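Local coordinates for thioredoxin-like fold domain-containing protein (Enterococcus faecalis, PDB 1Z6M) that is of unknown function but has a thioredoxin-like fold with a CxxC pattern at a helix start, consistent with a thiol-disulfide oxidoreductase of the DsbA type, at residues V29-F34 / R43-E48; V150-I153 / Y158-D161; R64-F69 / S96-M101. One frame throughout, in Å; residues are numbered along the deposited sequence. Where two conformers were deposited one is given.

Contact 1 of 3, residues V29-F34 / R43-E48; sequences VKMIEF and RKWFEE
Glu33 and Trp45 make the polar half of this contact, with the indole NE1 giving its hydrogen to Glu33 OE1 at 2.9 Å. The bond is fairly straight, 161° at the hydrogen, and OE1 lies almost exactly in the indole plane. NE1 comes to OE1 from above the carboxylate plane (52° out of it), and the two planes are nearly perpendicular. Arg64 also reaches both oxygens, NE in a salt bridge to OE2 and NH2 lying 2.8 Å from Glu33 OE1, so the charge of this buried acid is probably balanced there. Phe46 CE1 comes obliquely to within 3.8 Å of Glu33 OE1.

The apolar half is a Met-aromatic contact. Selenomethionine Met31 carries its CG anti to the backbone N and reaches out from the strand, setting SE 4.1 Å from Trp45 CZ2, at the edge of the six-membered ring. Leu169 of helix 166-173 touches both.

The axes of 29-34 and 43-48 approach to 11.3 Å, with 146° between N-to-C directions, closer to antiparallel. Strand 29-35, helix 40-58 and strand 62-68 form a beta-alpha-beta unit, as in thioredoxin-fold proteins; a CxxC sequence, Cys39 to Cys42, lies at the helix start, consistent with a redox site.

Contact 2 of 3, residues V150-I153 / Y158-D161; sequences VPTI and YIFD
Ile153 and Phe160 form an antiparallel hydrogen-bonded pair, each giving its N-H to the other's carbonyl. Both bonds are nearly straight (168° and 166°). Ile153 N reaches Phe160 O at 2.9 Å, with the donor tilted 23° from the carbonyl plane; Phe160 N meets Ile153 O at 2.9 Å in the plane of the Ile153 carbonyl. The latter acceptor also receives a CA-H...O contact, Ile159 CA lying 3.4 Å from Ile153 O. Thr152 O is bonded by the backbone of Phe34 on strand 29-35.

Two polar side chains find their partners close by along the chain: Thr152 OG1 bonds to the carbonyl of Phe149, and Asp161 OD1 to the hydroxyl group of Ser163. Thr152 CG2 lies beside Ile159 CG2, 4.1 Å away.

On the other face of the hairpin the Phe160 ring folds back, one face over Ile153 CB, a CH-pi contact of 3.9 Å to the centroid. Ile153 CG2 comes down near the far end of the ring, 3.4 Å from Phe160 CZ.

Pro151, preceded by a cis peptide bond, touches Cys42 and Tyr41 of helix 40-58, the cis-proline placement familiar from thioredoxins. Strand 152-155 pairs with strand 29-35, strand 158-160 forms one edge of the sheet, and Tyr172 of helix 166-173 stacks on Phe160.

Contact 3 of 3, residues R64-F69 / S96-M101; sequences RIIKLF and SALHKM
Leu98 points from the helix toward the strand, where its two methyl branches meet two different residues. Its CD2 comes to 4.1 Å from Leu68 CD2, methyl against methyl, while CD1 reaches the branch methyl of the isoleucine two places earlier, 4.2 Å from Ile66 CG2. The Leu68 and Leu98 side chains are set at a slant to one another. Both put CG anti to the carbonyl carbon (chi1 -60° for Leu68, -72° for Leu98), and both then run on extended at chi2, which brings the forked ends together between strand and helix. The result is a small, purely apolar contact in which Leu98 bridges residues two apart on the same side of the strand.

Beside it runs a polar link carried by water. The water lies in the guanidinium plane of Arg64, at its edge, accepting from Arg64 NH1 at 3.0 Å, and it also lies in the ring plane of His99, 2.8 Å from His99 NE2. Ile66 CD1 lies above one face of the guanidinium, offset toward its rim.

Helix 91-103 lies against strand 62-68 and also touches strand 20-22, through Leu98 on Leu20, and helix 40-58, through His99 on Glu50. Loop residues Ile86 and Tyr88 pack on Leu68, and Val37 on Leu98.

From the N terminus, contact 1 comes first: strand 29-34 turns through the CxxC region and helix 43-48 folds back on it, closing a short loop. Contact 3 opens next, at 64-69, and closes across a much longer excursion at 96-101, bringing against the sheet a helix from the helical region between strands 62-68 and 152-155, probably the insertion seen in DsbA-like proteins. Contact 2 is the last, a tight hairpin between 150-153 and 158-161. The three follow in series; none nests in or crosses another. Strand 29-35 joins them, pairing with 62-68 on one side and 152-155 on the other. Trp45 packs on Ile153, and Val150 meets Phe69.

Contact 1 of 3, residues V29-F34 / R43-E48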
ATOM      1  N   VAL A  29      -9.645  14.707  -0.232  1.00 14.56           N
ATOM      2  CA  VAL A  29      -8.383  14.324   0.393  1.00 14.08           C
ATOM      3  C   VAL A  29      -7.849  13.080  -0.300  1.00 14.20           C
ATOM      4  O   VAL A  29      -8.505  12.037  -0.307  1.00 14.54           O
ATOM      5  CB  VAL A  29      -8.529  14.110   1.915  1.00 13.61           C
ATOM      6  CG1 VAL A  29      -7.212  13.638   2.518  1.00 13.84           C
ATOM      7  CG2 VAL A  29      -9.006  15.399   2.591  1.00 14.48           C
ATOM      8  N   LYS A  30      -6.664  13.209  -0.893  1.00 13.85           N
ATOM      9  CA  LYS A  30      -6.025  12.098  -1.595  1.00 14.12           C
ATOM     10  C   LYS A  30      -4.932  11.536  -0.714  1.00 13.93           C
ATOM     11  O   LYS A  30      -3.986  12.241  -0.367  1.00 15.01           O
ATOM     12  CB  LYS A  30      -5.425  12.568  -2.923  1.00 15.20           C
ATOM     13  CG  LYS A  30      -6.407  13.287  -3.869  1.00 16.01           C
ATOM     14  CD  LYS A  30      -7.625  12.435  -4.209  1.00 17.05           C
ATOM     15  CE  LYS A  30      -8.438  13.066  -5.324  1.00 16.89           C
ATOM     16  NZ  LYS A  30      -9.747  12.394  -5.471  1.00 17.83           N
HETATM   17  N   MSE A  31      -5.086  10.274  -0.333  1.00 13.15           N
HETATM   18  CA  MSE A  31      -4.142   9.601   0.555  1.00 12.85           C
HETATM   19  C   MSE A  31      -3.337   8.610  -0.266  1.00 12.01           C
HETATM   20  O   MSE A  31      -3.887   7.625  -0.749  1.00 13.55           O
HETATM   21  CB  MSE A  31      -4.907   8.880   1.670  1.00 13.34           C
HETATM   22  CG  MSE A  31      -4.023   8.142   2.676  1.00 14.96           C
HETATM   23 SE   MSE A  31      -4.970   7.410   4.090  1.00 12.87          SE
HETATM   24  CE  MSE A  31      -5.781   8.908   4.754  1.00 17.77           C
ATOM     25  N   ILE A  32      -2.045   8.876  -0.421  1.00 11.55           N
ATOM     26  CA  ILE A  32      -1.159   8.030  -1.220  1.00 11.31           C
ATOM     27  C   ILE A  32      -0.375   7.107  -0.296  1.00 11.33           C
ATOM     28  O   ILE A  32       0.248   7.567   0.657  1.00 11.25           O
ATOM     29  CB  ILE A  32      -0.219   8.909  -2.081  1.00 11.93           C
ATOM     30  CG1 ILE A  32      -1.027   9.621  -3.187  1.00 13.29           C
ATOM     31  CG2 ILE A  32       0.907   8.080  -2.696  1.00 13.97           C
ATOM     32  CD1 ILE A  32      -0.344  10.835  -3.780  1.00 17.03           C
ATOM     33  N   GLU A  33      -0.418   5.807  -0.572  1.00 10.65           N
ATOM     34  CA  GLU A  33       0.178   4.816   0.324  1.00 10.66           C
ATOM     35  C   GLU A  33       1.120   3.911  -0.444  1.00  9.84           C
ATOM     36  O   GLU A  33       0.672   3.059  -1.223  1.00 10.98           O
ATOM     37  CB  GLU A  33      -0.914   3.958   0.994  1.00 11.11           C
ATOM     38  CG  GLU A  33      -1.992   4.803   1.637  1.00 11.34           C
ATOM     39  CD  GLU A  33      -3.157   4.033   2.214  1.00 12.10           C
ATOM     40  OE1 GLU A  33      -2.988   2.915   2.771  1.00 13.03           O
ATOM     41  OE2 GLU A  33      -4.264   4.589   2.138  1.00 15.07           O
ATOM     42  N   PHE A  34       2.419   4.069  -0.209  1.00  9.74           N
ATOM     43  CA  PHE A  34       3.417   3.147  -0.753  1.00  9.51           C
ATOM     44  C   PHE A  34       3.622   2.042   0.269  1.00  9.80           C
ATOM     45  O   PHE A  34       4.066   2.294   1.392  1.00  9.98           O
ATOM     46  CB  PHE A  34       4.751   3.864  -1.011  1.00  9.95           C
ATOM     47  CG  PHE A  34       4.735   4.788  -2.196  1.00 10.74           C
ATOM     48  CD1 PHE A  34       4.265   6.099  -2.074  1.00 11.81           C
ATOM     49  CD2 PHE A  34       5.182   4.349  -3.444  1.00 11.03           C
ATOM     50  CE1 PHE A  34       4.264   6.964  -3.169  1.00 12.64           C
ATOM     51  CE2 PHE A  34       5.173   5.196  -4.536  1.00 11.56           C
ATOM     52  CZ  PHE A  34       4.712   6.497  -4.406  1.00 12.14           C
ATOM     53  N   ARG A  43       1.863  -3.792   7.627  1.00 10.00           N
ATOM     54  CA  ARG A  43       0.782  -4.494   8.328  0.50 10.08           C
ATOM     55  C   ARG A  43       0.240  -3.658   9.490  1.00 10.13           C
ATOM     56  O   ARG A  43      -0.979  -3.539   9.665  1.00 10.21           O
ATOM     57  CB  ARG A  43       1.222  -5.883   8.815  0.50 10.14           C
ATOM     58  CG  ARG A  43       0.139  -6.664   9.566  0.50 10.10           C
ATOM     59  CD  ARG A  43       0.624  -8.051  10.016  0.50  9.32           C
ATOM     60  NE  ARG A  43       1.748  -7.938  10.948  0.50  7.84           N
ATOM     61  CZ  ARG A  43       2.498  -8.948  11.376  0.50  8.14           C
ATOM     62  NH1 ARG A  43       2.248 -10.189  11.002  0.50  8.80           N
ATOM     63  NH2 ARG A  43       3.501  -8.693  12.201  0.50  8.74           N
ATOM     64  N   LYS A  44       1.142  -3.081  10.285  1.00  9.90           N
ATOM     65  CA  LYS A  44       0.775  -2.226  11.411  0.50 10.34           C
ATOM     66  C   LYS A  44      -0.009  -1.010  10.925  1.00 10.20           C
ATOM     67  O   LYS A  44      -1.053  -0.665  11.485  1.00 10.69           O
ATOM     68  CB  LYS A  44       2.030  -1.795  12.179  0.50 10.77           C
ATOM     69  CG  LYS A  44       1.777  -0.877  13.371  0.50 11.80           C
ATOM     70  CD  LYS A  44       1.127  -1.609  14.536  0.50 14.64           C
ATOM     71  CE  LYS A  44       0.699  -0.667  15.657  0.50 16.87           C
ATOM     72  NZ  LYS A  44       1.837   0.026  16.317  0.50 18.95           N
ATOM     73  N   TRP A  45       0.503  -0.342   9.889  1.00  9.42           N
ATOM     74  CA  TRP A  45      -0.215   0.789   9.287  1.00  9.65           C
ATOM     75  C   TRP A  45      -1.637   0.381   8.898  1.00 10.08           C
ATOM     76  O   TRP A  45      -2.607   1.071   9.232  1.00 10.24           O
ATOM     77  CB  TRP A  45       0.550   1.336   8.065  1.00 10.14           C
ATOM     78  CG  TRP A  45      -0.323   2.097   7.093  1.00  9.62           C
ATOM     79  CD1 TRP A  45      -0.665   1.701   5.822  1.00 11.02           C
ATOM     80  CD2 TRP A  45      -1.028   3.330   7.332  1.00 10.15           C
ATOM     81  NE1 TRP A  45      -1.503   2.630   5.248  1.00 11.06           N
ATOM     82  CE2 TRP A  45      -1.748   3.631   6.154  1.00 10.49           C
ATOM     83  CE3 TRP A  45      -1.109   4.212   8.418  1.00 10.32           C
ATOM     84  CZ2 TRP A  45      -2.535   4.781   6.026  1.00 10.86           C
ATOM     85  CZ3 TRP A  45      -1.889   5.363   8.279  1.00 11.13           C
ATOM     86  CH2 TRP A  45      -2.585   5.632   7.097  1.00 10.83           C
ATOM     87  N   PHE A  46      -1.766  -0.742   8.203  1.00 11.20           N
ATOM     88  CA  PHE A  46      -3.071  -1.164   7.717  1.00 12.11           C
ATOM     89  C   PHE A  46      -4.041  -1.473   8.849  1.00 12.32           C
ATOM     90  O   PHE A  46      -5.204  -1.089   8.785  1.00 13.14           O
ATOM     91  CB  PHE A  46      -2.948  -2.354   6.770  1.00 12.99           C
ATOM     92  CG  PHE A  46      -3.357  -2.052   5.363  1.00 13.44           C
ATOM     93  CD1 PHE A  46      -2.693  -1.085   4.615  1.00 16.37           C
ATOM     94  CD2 PHE A  46      -4.414  -2.740   4.781  1.00 14.44           C
ATOM     95  CE1 PHE A  46      -3.082  -0.819   3.301  1.00 17.29           C
ATOM     96  CE2 PHE A  46      -4.795  -2.482   3.465  1.00 16.91           C
ATOM     97  CZ  PHE A  46      -4.129  -1.509   2.738  1.00 17.19           C
ATOM     98  N   GLU A  47      -3.583  -2.167   9.891  1.00 12.41           N
ATOM     99  CA  GLU A  47      -4.521  -2.509  10.964  1.00 13.60           C
ATOM    100  C   GLU A  47      -4.908  -1.279  11.800  1.00 12.81           C
ATOM    101  O   GLU A  47      -6.076  -1.110  12.145  1.00 12.73           O
ATOM    102  CB  GLU A  47      -4.019  -3.674  11.834  1.00 15.09           C
ATOM    103  CG  GLU A  47      -2.866  -3.362  12.781  1.00 16.48           C
ATOM    104  CD  GLU A  47      -3.292  -2.764  14.135  1.00 17.11           C
ATOM    105  OE1 GLU A  47      -2.401  -2.448  14.941  1.00 20.46           O
ATOM    106  OE2 GLU A  47      -4.500  -2.587  14.405  1.00 19.58           O
ATOM    107  N   GLU A  48      -3.945  -0.408  12.112  1.00 12.17           N
ATOM    108  CA  GLU A  48      -4.213   0.675  13.053  1.00 12.51           C
ATOM    109  C   GLU A  48      -5.084   1.762  12.437  1.00 12.33           C
ATOM    110  O   GLU A  48      -5.782   2.473  13.163  1.00 12.85           O
ATOM    111  CB  GLU A  48      -2.910   1.264  13.595  1.00 12.54           C
ATOM    112  CG  GLU A  48      -2.155   2.097  12.578  1.00 11.40           C
ATOM    113  CD  GLU A  48      -0.740   2.451  12.987  1.00 12.29           C
ATOM    114  OE1 GLU A  48      -0.343   2.187  14.145  1.00 13.01           O
ATOM    115  OE2 GLU A  48      -0.013   2.992  12.126  1.00 10.76           O
TER

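Contact 2 of 3, residues V150-I153 / Y158-D161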
ATOM      1  N   VAL A 150       9.054   1.563   3.016  1.00 11.35           N
ATOM      2  CA  VAL A 150       7.630   1.376   3.220  1.00 10.87           C
ATOM      3  C   VAL A 150       7.353   1.164   4.712  1.00 10.67           C
ATOM      4  O   VAL A 150       8.234   0.726   5.454  1.00 11.15           O
ATOM      5  CB  VAL A 150       7.067   0.193   2.383  1.00 10.55           C
ATOM      6  CG1 VAL A 150       7.155   0.506   0.875  1.00 11.31           C
ATOM      7  CG2 VAL A 150       7.768  -1.120   2.730  1.00 11.20           C
ATOM      8  N   PRO A 151       6.146   1.514   5.172  1.00 10.06           N
ATOM      9  CA  PRO A 151       5.140   2.269   4.443  1.00 10.27           C
ATOM     10  C   PRO A 151       5.521   3.748   4.382  1.00 10.42           C
ATOM     11  O   PRO A 151       6.069   4.289   5.347  1.00 11.89           O
ATOM     12  CB  PRO A 151       3.879   2.084   5.307  1.00 10.14           C
ATOM     13  CG  PRO A 151       4.412   1.935   6.688  1.00 10.37           C
ATOM     14  CD  PRO A 151       5.709   1.209   6.550  1.00 10.20           C
ATOM     15  N   THR A 152       5.269   4.389   3.242  1.00 10.15           N
ATOM     16  CA  THR A 152       5.329   5.842   3.147  1.00 10.38           C
ATOM     17  C   THR A 152       3.949   6.321   2.761  1.00  9.69           C
ATOM     18  O   THR A 152       3.438   5.947   1.699  1.00  9.95           O
ATOM     19  CB  THR A 152       6.384   6.305   2.117  1.00 10.34           C
ATOM     20  OG1 THR A 152       7.676   5.895   2.566  1.00 11.03           O
ATOM     21  CG2 THR A 152       6.402   7.811   1.985  1.00 11.23           C
ATOM     22  N   ILE A 153       3.331   7.105   3.646  1.00 10.69           N
ATOM     23  CA  ILE A 153       1.984   7.608   3.431  1.00 10.72           C
ATOM     24  C   ILE A 153       2.077   9.104   3.233  1.00 10.86           C
ATOM     25  O   ILE A 153       2.790   9.776   3.985  1.00 10.44           O
ATOM     26  CB  ILE A 153       1.016   7.291   4.620  1.00 11.46           C
ATOM     27  CG1 ILE A 153       1.203   5.858   5.164  1.00 12.15           C
ATOM     28  CG2 ILE A 153      -0.450   7.599   4.226  1.00 11.71           C
ATOM     29  CD1 ILE A 153       0.957   4.738   4.184  1.00 13.14           C
ATOM     30  N   TYR A 158       2.218  16.369   3.731  1.00 12.80           N
ATOM     31  CA  TYR A 158       2.413  15.585   4.948  1.00 13.39           C
ATOM     32  C   TYR A 158       2.858  14.166   4.622  1.00 12.30           C
ATOM     33  O   TYR A 158       2.185  13.458   3.868  1.00 13.62           O
ATOM     34  CB  TYR A 158       1.127  15.591   5.779  1.00 14.52           C
ATOM     35  CG  TYR A 158       0.738  16.988   6.172  1.00 16.35           C
ATOM     36  CD1 TYR A 158      -0.265  17.669   5.488  1.00 17.25           C
ATOM     37  CD2 TYR A 158       1.411  17.652   7.197  1.00 18.31           C
ATOM     38  CE1 TYR A 158      -0.612  18.975   5.836  1.00 19.53           C
ATOM     39  CE2 TYR A 158       1.076  18.952   7.553  1.00 19.49           C
ATOM     40  CZ  TYR A 158       0.062  19.608   6.866  1.00 19.17           C
ATOM     41  OH  TYR A 158      -0.288  20.901   7.194  1.00 20.61           O
ATOM     42  N   ILE A 159       4.006  13.768   5.167  1.00 12.34           N
ATOM     43  CA  ILE A 159       4.626  12.484   4.879  1.00 12.48           C
ATOM     44  C   ILE A 159       4.796  11.761   6.213  1.00 12.09           C
ATOM     45  O   ILE A 159       5.400  12.297   7.143  1.00 13.41           O
ATOM     46  CB  ILE A 159       6.016  12.689   4.238  1.00 12.77           C
ATOM     47  CG1 ILE A 159       5.924  13.525   2.956  1.00 12.99           C
ATOM     48  CG2 ILE A 159       6.684  11.352   3.952  1.00 13.58           C
ATOM     49  CD1 ILE A 159       7.252  14.164   2.544  1.00 14.77           C
ATOM     50  N   PHE A 160       4.237  10.562   6.329  1.00 11.59           N
ATOM     51  CA  PHE A 160       4.267   9.858   7.600  1.00 11.46           C
ATOM     52  C   PHE A 160       4.312   8.356   7.356  1.00 10.95           C
ATOM     53  O   PHE A 160       4.352   7.911   6.211  1.00 10.47           O
ATOM     54  CB  PHE A 160       3.088  10.283   8.500  1.00 12.09           C
ATOM     55  CG  PHE A 160       1.741  10.164   7.843  1.00 11.30           C
ATOM     56  CD1 PHE A 160       0.967   9.022   8.035  1.00 12.22           C
ATOM     57  CD2 PHE A 160       1.236  11.200   7.053  1.00 12.28           C
ATOM     58  CE1 PHE A 160      -0.291   8.906   7.445  1.00 11.73           C
ATOM     59  CE2 PHE A 160      -0.005  11.093   6.458  1.00 13.05           C
ATOM     60  CZ  PHE A 160      -0.780   9.952   6.659  1.00 11.97           C
ATOM     61  N   ASP A 161       4.322   7.573   8.427  1.00 10.83           N
ATOM     62  CA  ASP A 161       4.415   6.117   8.302  1.00 10.15           C
ATOM     63  C   ASP A 161       3.614   5.461   9.415  1.00 10.12           C
ATOM     64  O   ASP A 161       2.741   6.090  10.010  1.00 10.56           O
ATOM     65  CB  ASP A 161       5.889   5.673   8.314  1.00 10.35           C
ATOM     66  CG  ASP A 161       6.610   6.036   9.606  1.00  9.71           C
ATOM     67  OD1 ASP A 161       5.938   6.341  10.601  1.00 11.10           O
ATOM     68  OD2 ASP A 161       7.856   5.973   9.625  1.00 10.89           O
TER

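Contact 3 of 3, residues R64-F69 / S96-M101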
ATOM      1  N   ARG A  64      -8.207   6.755  -1.276  1.00 11.60           N
ATOM      2  CA  ARG A  64      -6.893   6.150  -1.083  1.00 11.23           C
ATOM      3  C   ARG A  64      -6.368   5.698  -2.421  1.00 11.28           C
ATOM      4  O   ARG A  64      -7.118   5.141  -3.236  1.00 11.81           O
ATOM      5  CB  ARG A  64      -6.971   4.946  -0.156  1.00 11.51           C
ATOM      6  CG  ARG A  64      -7.543   5.261   1.220  1.00 11.49           C
ATOM      7  CD  ARG A  64      -7.861   3.982   1.975  1.00 12.26           C
ATOM      8  NE  ARG A  64      -6.634   3.306   2.386  1.00 12.83           N
ATOM      9  CZ  ARG A  64      -6.593   2.142   3.027  1.00 13.10           C
ATOM     10  NH1 ARG A  64      -7.713   1.486   3.309  1.00 14.10           N
ATOM     11  NH2 ARG A  64      -5.420   1.627   3.381  1.00 13.09           N
ATOM     12  N   ILE A  65      -5.074   5.945  -2.641  1.00 10.95           N
ATOM     13  CA  ILE A  65      -4.386   5.431  -3.821  0.50 10.80           C
ATOM     14  C   ILE A  65      -3.235   4.571  -3.316  1.00 10.87           C
ATOM     15  O   ILE A  65      -2.211   5.068  -2.842  1.00 11.01           O
ATOM     16  CB  ILE A  65      -3.897   6.537  -4.792  0.50 10.78           C
ATOM     17  CG1 ILE A  65      -5.038   7.485  -5.176  0.50 10.12           C
ATOM     18  CG2 ILE A  65      -3.295   5.897  -6.037  0.50 12.13           C
ATOM     19  CD1 ILE A  65      -5.158   8.724  -4.270  0.50  8.67           C
ATOM     20  N   ILE A  66      -3.449   3.262  -3.395  1.00 10.79           N
ATOM     21  CA  ILE A  66      -2.546   2.289  -2.800  1.00 10.98           C
ATOM     22  C   ILE A  66      -1.565   1.807  -3.863  1.00  9.62           C
ATOM     23  O   ILE A  66      -1.980   1.222  -4.882  1.00 11.23           O
ATOM     24  CB  ILE A  66      -3.329   1.133  -2.140  1.00 11.21           C
ATOM     25  CG1 ILE A  66      -4.218   1.678  -1.008  1.00 12.09           C
ATOM     26  CG2 ILE A  66      -2.368   0.069  -1.595  1.00 11.90           C
ATOM     27  CD1 ILE A  66      -5.270   0.693  -0.510  1.00 13.41           C
ATOM     28  N   LYS A  67      -0.290   2.082  -3.610  1.00 10.20           N
ATOM     29  CA  LYS A  67       0.793   1.812  -4.542  1.00  9.87           C
ATOM     30  C   LYS A  67       1.603   0.643  -4.024  1.00  9.69           C
ATOM     31  O   LYS A  67       2.346   0.782  -3.049  1.00 10.33           O
ATOM     32  CB  LYS A  67       1.646   3.071  -4.723  1.00 10.97           C
ATOM     33  CG  LYS A  67       0.811   4.209  -5.331  1.00 12.91           C
ATOM     34  CD  LYS A  67       1.583   5.501  -5.450  1.00 14.34           C
ATOM     35  CE  LYS A  67       0.698   6.651  -5.922  1.00 12.72           C
ATOM     36  NZ  LYS A  67       0.485   6.681  -7.415  1.00 11.40           N
ATOM     37  N   LEU A  68       1.435  -0.504  -4.673  1.00  9.90           N
ATOM     38  CA  LEU A  68       2.104  -1.735  -4.239  1.00  9.82           C
ATOM     39  C   LEU A  68       3.514  -1.734  -4.802  1.00 10.25           C
ATOM     40  O   LEU A  68       3.722  -1.896  -6.008  1.00 10.91           O
ATOM     41  CB  LEU A  68       1.295  -2.966  -4.652  1.00 10.60           C
ATOM     42  CG  LEU A  68      -0.120  -2.997  -4.057  1.00 10.61           C
ATOM     43  CD1 LEU A  68      -0.830  -4.255  -4.514  1.00 12.21           C
ATOM     44  CD2 LEU A  68      -0.127  -2.919  -2.542  1.00 12.05           C
ATOM     45  N   PHE A  69       4.462  -1.486  -3.901  1.00  9.97           N
ATOM     46  CA  PHE A  69       5.857  -1.213  -4.234  1.00 10.28           C
ATOM     47  C   PHE A  69       6.632  -2.528  -4.132  1.00 10.85           C
ATOM     48  O   PHE A  69       6.901  -3.027  -3.020  1.00 10.71           O
ATOM     49  CB  PHE A  69       6.350  -0.177  -3.207  1.00 10.70           C
ATOM     50  CG  PHE A  69       7.696   0.469  -3.487  1.00 10.56           C
ATOM     51  CD1 PHE A  69       8.503   0.120  -4.568  1.00 11.67           C
ATOM     52  CD2 PHE A  69       8.168   1.429  -2.591  1.00 11.45           C
ATOM     53  CE1 PHE A  69       9.751   0.749  -4.745  1.00 12.29           C
ATOM     54  CE2 PHE A  69       9.391   2.044  -2.769  1.00 12.05           C
ATOM     55  CZ  PHE A  69      10.192   1.698  -3.845  1.00 12.32           C
ATOM     56  N   SER A  96     -10.055  -6.206   0.006  1.00 14.82           N
ATOM     57  CA  SER A  96     -10.335  -7.398   0.802  0.50 14.76           C
ATOM     58  C   SER A  96      -9.170  -8.381   0.729  1.00 14.53           C
ATOM     59  O   SER A  96      -8.764  -8.966   1.730  1.00 14.45           O
ATOM     60  CB  SER A  96     -11.629  -8.076   0.338  0.50 15.36           C
ATOM     61  OG  SER A  96     -11.861  -9.287   1.049  0.50 16.31           O
ATOM     62  N   ALA A  97      -8.634  -8.559  -0.474  1.00 13.67           N
ATOM     63  CA  ALA A  97      -7.483  -9.418  -0.667  1.00 13.33           C
ATOM     64  C   ALA A  97      -6.275  -8.908   0.118  1.00 13.08           C
ATOM     65  O   ALA A  97      -5.587  -9.693   0.750  1.00 12.44           O
ATOM     66  CB  ALA A  97      -7.155  -9.551  -2.150  1.00 13.92           C
ATOM     67  N   LEU A  98      -6.015  -7.602   0.083  1.00 12.69           N
ATOM     68  CA  LEU A  98      -4.921  -7.040   0.871  1.00 12.13           C
ATOM     69  C   LEU A  98      -5.108  -7.334   2.349  1.00 11.65           C
ATOM     70  O   LEU A  98      -4.161  -7.707   3.042  1.00 11.53           O
ATOM     71  CB  LEU A  98      -4.815  -5.532   0.670  1.00 12.30           C
ATOM     72  CG  LEU A  98      -4.289  -5.082  -0.690  1.00 12.81           C
ATOM     73  CD1 LEU A  98      -4.407  -3.562  -0.784  1.00 15.36           C
ATOM     74  CD2 LEU A  98      -2.850  -5.537  -0.935  1.00 13.84           C
ATOM     75  N   HIS A  99      -6.337  -7.189   2.835  1.00 11.73           N
ATOM     76  CA  HIS A  99      -6.622  -7.517   4.225  1.00 12.57           C
ATOM     77  C   HIS A  99      -6.310  -8.972   4.548  1.00 12.41           C
ATOM     78  O   HIS A  99      -5.754  -9.263   5.599  1.00 13.30           O
ATOM     79  CB  HIS A  99      -8.064  -7.178   4.592  1.00 12.84           C
ATOM     80  CG  HIS A  99      -8.322  -5.711   4.677  1.00 15.15           C
ATOM     81  ND1 HIS A  99      -9.566  -5.163   4.461  1.00 17.22           N
ATOM     82  CD2 HIS A  99      -7.494  -4.673   4.939  1.00 16.15           C
ATOM     83  CE1 HIS A  99      -9.496  -3.849   4.595  1.00 16.95           C
ATOM     84  NE2 HIS A  99      -8.249  -3.524   4.890  1.00 15.88           N
ATOM     85  N   LYS A 100      -6.672  -9.880   3.649  1.00 12.07           N
ATOM     86  CA  LYS A 100      -6.388 -11.292   3.878  0.50 12.63           C
ATOM     87  C   LYS A 100      -4.891 -11.586   3.801  1.00 12.27           C
ATOM     88  O   LYS A 100      -4.374 -12.370   4.604  1.00 12.20           O
ATOM     89  CB  LYS A 100      -7.169 -12.179   2.908  0.50 13.67           C
ATOM     90  CG  LYS A 100      -8.588 -12.487   3.346  0.50 15.73           C
ATOM     91  CD  LYS A 100      -9.189 -13.577   2.471  0.50 18.15           C
ATOM     92  CE  LYS A 100     -10.705 -13.577   2.524  0.50 20.08           C
ATOM     93  NZ  LYS A 100     -11.295 -12.594   1.565  0.50 21.37           N
HETATM   94  N   MSE A 101      -4.209 -10.960   2.842  1.00 11.75           N
HETATM   95  CA  MSE A 101      -2.751 -11.094   2.729  1.00 11.11           C
HETATM   96  C   MSE A 101      -2.054 -10.646   4.020  1.00 11.06           C
HETATM   97  O   MSE A 101      -1.175 -11.337   4.536  1.00 11.55           O
HETATM   98  CB  MSE A 101      -2.215 -10.290   1.530  1.00 11.13           C
HETATM   99  CG  MSE A 101      -2.620 -10.808   0.158  1.00 11.23           C
HETATM  100 SE   MSE A 101      -2.144  -9.606  -1.174  1.00  8.32          SE
HETATM  101  CE  MSE A 101      -2.816 -10.509  -2.607  1.00 13.30           C
TER
HETATM  102  O   HOH W   1      -7.870  -0.801   5.171  1.00 13.17           O